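Local coordinates for protein nickel-dependent hydrogenase large subunit (Allochromatium vinosum, PDB 3MYR) that oxidises molecular hydrogen at a nickel-iron centre, as the large subunit of a heterodimeric membrane-bound hydrogenase, and probably recycles hydrogen released by nitrogenase, at residues B[30-35]-B[367-372]. Sequence-based numbering, arbitrary orientation.
Sequences QAYSSG and LDVSDG
Two donors grip D368 OD1 directly before V369, the residue that delivers its methyls to the ring of Y32. The backbone N of S370 reaches D368 OD1 at 2.9 Å, nearly along the C-O axis, while S370 OG donates to the same D368 OD1 over 2.7 Å from the syn side, 19° out of the carboxylate plane. Together these bonds bend the chain and hold the turn that carries V369. A turn fixed by its own polar groups can thus offer an apolar side chain to a strand far away in sequence. V369 CG2 lies over one face of the Y32 ring, 3.4 Å from Y32 CD1, and V369 CG1 comes within 3.5 Å of Y32 CE1, so both branches bear on one side of the ring. With Y32 CG anti to the carbonyl carbon (chi1 -56°), the ring presents this face to V369. R4 and R517 make cation-pi contacts with this ring, and Y373 packs edge-to-face with it. Two residues beyond Y32 on the strand, S34 CB meets L367 CD1 at 3.6 Å; S34 OG is hydrogen-bonded to the carbonyl of Y373. With no hydrogen bond crossing between 30-35 and 367-372, the contact is apolar packing, away from the metal sites. It joins the outer strand 27-35 of a three-stranded antiparallel sheet to a long loop, bent at D368-S370 by an Asx turn.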
ATOM      1  N   GLN B  30     -27.390   8.012   7.513  1.00 30.52           N
ATOM      2  CA  GLN B  30     -26.767   7.866   6.177  1.00 30.13           C
ATOM      3  C   GLN B  30     -25.285   8.177   6.307  1.00 29.31           C
ATOM      4  O   GLN B  30     -24.898   9.120   7.026  1.00 29.24           O
ATOM      5  CB  GLN B  30     -27.361   8.812   5.120  1.00 31.68           C
ATOM      6  CG  GLN B  30     -28.829   8.574   4.653  1.00 40.61           C
ATOM      7  CD  GLN B  30     -29.009   7.345   3.714  1.00 55.10           C
ATOM      8  OE1 GLN B  30     -29.387   6.254   4.185  1.00 61.52           O
ATOM      9  NE2 GLN B  30     -28.785   7.526   2.392  1.00 56.14           N
ATOM     10  N   ALA B  31     -24.456   7.416   5.601  1.00 26.12           N
ATOM     11  CA  ALA B  31     -23.030   7.701   5.551  1.00 25.85           C
ATOM     12  C   ALA B  31     -22.580   7.970   4.094  1.00 26.25           C
ATOM     13  O   ALA B  31     -23.128   7.401   3.126  1.00 23.91           O
ATOM     14  CB  ALA B  31     -22.246   6.532   6.160  1.00 24.78           C
ATOM     15  N   TYR B  32     -21.552   8.807   3.954  1.00 26.31           N
ATOM     16  CA  TYR B  32     -20.989   9.157   2.639  1.00 26.26           C
ATOM     17  C   TYR B  32     -19.467   9.014   2.724  1.00 26.11           C
ATOM     18  O   TYR B  32     -18.850   9.457   3.718  1.00 23.88           O
ATOM     19  CB  TYR B  32     -21.367  10.586   2.209  1.00 25.28           C
ATOM     20  CG  TYR B  32     -22.844  10.775   2.199  1.00 28.86           C
ATOM     21  CD1 TYR B  32     -23.583  10.645   1.002  1.00 28.30           C
ATOM     22  CD2 TYR B  32     -23.531  11.042   3.386  1.00 28.96           C
ATOM     23  CE1 TYR B  32     -24.956  10.773   1.001  1.00 28.55           C
ATOM     24  CE2 TYR B  32     -24.935  11.192   3.390  1.00 26.10           C
ATOM     25  CZ  TYR B  32     -25.624  11.034   2.192  1.00 31.82           C
ATOM     26  OH  TYR B  32     -27.006  11.201   2.166  1.00 31.77           O
ATOM     27  N   SER B  33     -18.911   8.295   1.732  1.00 25.22           N
ATOM     28  CA  SER B  33     -17.481   7.989   1.624  1.00 23.14           C
ATOM     29  C   SER B  33     -16.904   8.830   0.459  1.00 23.88           C
ATOM     30  O   SER B  33     -17.405   8.775  -0.681  1.00 20.91           O
ATOM     31  CB  SER B  33     -17.288   6.506   1.293  1.00 23.87           C
ATOM     32  OG  SER B  33     -15.891   6.281   1.103  1.00 23.45           O
ATOM     33  N   SER B  34     -15.895   9.641   0.754  1.00 24.07           N
ATOM     34  CA  SER B  34     -15.329  10.549  -0.210  1.00 21.75           C
ATOM     35  C   SER B  34     -13.803  10.485  -0.254  1.00 23.45           C
ATOM     36  O   SER B  34     -13.154  10.762   0.744  1.00 21.96           O
ATOM     37  CB  SER B  34     -15.710  11.971   0.183  1.00 24.56           C
ATOM     38  OG  SER B  34     -15.048  12.864  -0.714  1.00 25.74           O
ATOM     39  N   GLY B  35     -13.243  10.148  -1.418  1.00 23.29           N
ATOM     40  CA  GLY B  35     -11.770  10.164  -1.682  1.00 22.47           C
ATOM     41  C   GLY B  35     -11.359  11.559  -2.150  1.00 22.60           C
ATOM     42  O   GLY B  35     -11.966  12.078  -3.082  1.00 22.35           O
ATOM     43  N   LEU B 367     -19.307  18.440   2.097  1.00 29.54           N
ATOM     44  CA  LEU B 367     -19.522  18.086   0.694  1.00 30.64           C
ATOM     45  C   LEU B 367     -20.929  18.452   0.207  1.00 31.80           C
ATOM     46  O   LEU B 367     -21.849  18.623   0.991  1.00 33.10           O
ATOM     47  CB  LEU B 367     -19.335  16.601   0.504  1.00 28.04           C
ATOM     48  CG  LEU B 367     -17.861  16.194   0.705  1.00 34.82           C
ATOM     49  CD1 LEU B 367     -17.785  14.737   1.229  1.00 36.40           C
ATOM     50  CD2 LEU B 367     -17.002  16.364  -0.491  1.00 28.77           C
ATOM     51  N   ASP B 368     -21.117  18.498  -1.098  1.00 31.57           N
ATOM     52  CA  ASP B 368     -22.457  18.498  -1.612  1.00 33.02           C
ATOM     53  C   ASP B 368     -22.638  17.100  -2.234  1.00 32.80           C
ATOM     54  O   ASP B 368     -22.036  16.751  -3.244  1.00 31.93           O
ATOM     55  CB  ASP B 368     -22.589  19.640  -2.642  1.00 33.52           C
ATOM     56  CG  ASP B 368     -23.948  19.655  -3.375  1.00 37.33           C
ATOM     57  OD1 ASP B 368     -24.733  18.680  -3.393  1.00 40.60           O
ATOM     58  OD2 ASP B 368     -24.209  20.685  -3.969  1.00 41.79           O
ATOM     59  N   VAL B 369     -23.567  16.358  -1.682  1.00 31.33           N
ATOM     60  CA  VAL B 369     -23.694  14.964  -1.930  1.00 31.21           C
ATOM     61  C   VAL B 369     -24.845  14.739  -2.955  1.00 31.74           C
ATOM     62  O   VAL B 369     -25.121  13.611  -3.350  1.00 31.79           O
ATOM     63  CB  VAL B 369     -23.901  14.377  -0.516  1.00 31.98           C
ATOM     64  CG1 VAL B 369     -25.349  14.091  -0.032  1.00 34.68           C
ATOM     65  CG2 VAL B 369     -22.724  13.807   0.113  1.00 31.10           C
ATOM     66  N   SER B 370     -25.425  15.816  -3.482  1.00 31.74           N
ATOM     67  CA  SER B 370     -26.518  15.655  -4.428  1.00 33.98           C
ATOM     68  C   SER B 370     -25.962  15.242  -5.771  1.00 34.45           C
ATOM     69  O   SER B 370     -26.665  14.598  -6.508  1.00 34.65           O
ATOM     70  CB  SER B 370     -27.360  16.936  -4.580  1.00 36.10           C
ATOM     71  OG  SER B 370     -26.588  17.932  -5.217  1.00 37.64           O
ATOM     72  N   ASP B 371     -24.688  15.547  -6.080  1.00 32.51           N
ATOM     73  CA  ASP B 371     -24.080  15.067  -7.354  1.00 31.47           C
ATOM     74  C   ASP B 371     -22.703  14.383  -7.044  1.00 29.35           C
ATOM     75  O   ASP B 371     -22.638  13.480  -6.207  1.00 29.08           O
ATOM     76  CB  ASP B 371     -23.967  16.241  -8.367  1.00 32.09           C
ATOM     77  CG  ASP B 371     -23.681  15.788  -9.831  1.00 33.78           C
ATOM     78  OD1 ASP B 371     -24.176  14.726 -10.298  1.00 35.22           O
ATOM     79  OD2 ASP B 371     -22.996  16.559 -10.546  1.00 32.25           O
ATOM     80  N   GLY B 372     -21.626  14.767  -7.714  1.00 27.30           N
ATOM     81  CA  GLY B 372     -20.315  14.155  -7.390  1.00 27.15           C
ATOM     82  C   GLY B 372     -19.880  14.516  -5.976  1.00 27.01           C
ATOM     83  O   GLY B 372     -20.000  15.691  -5.533  1.00 25.97           O
TER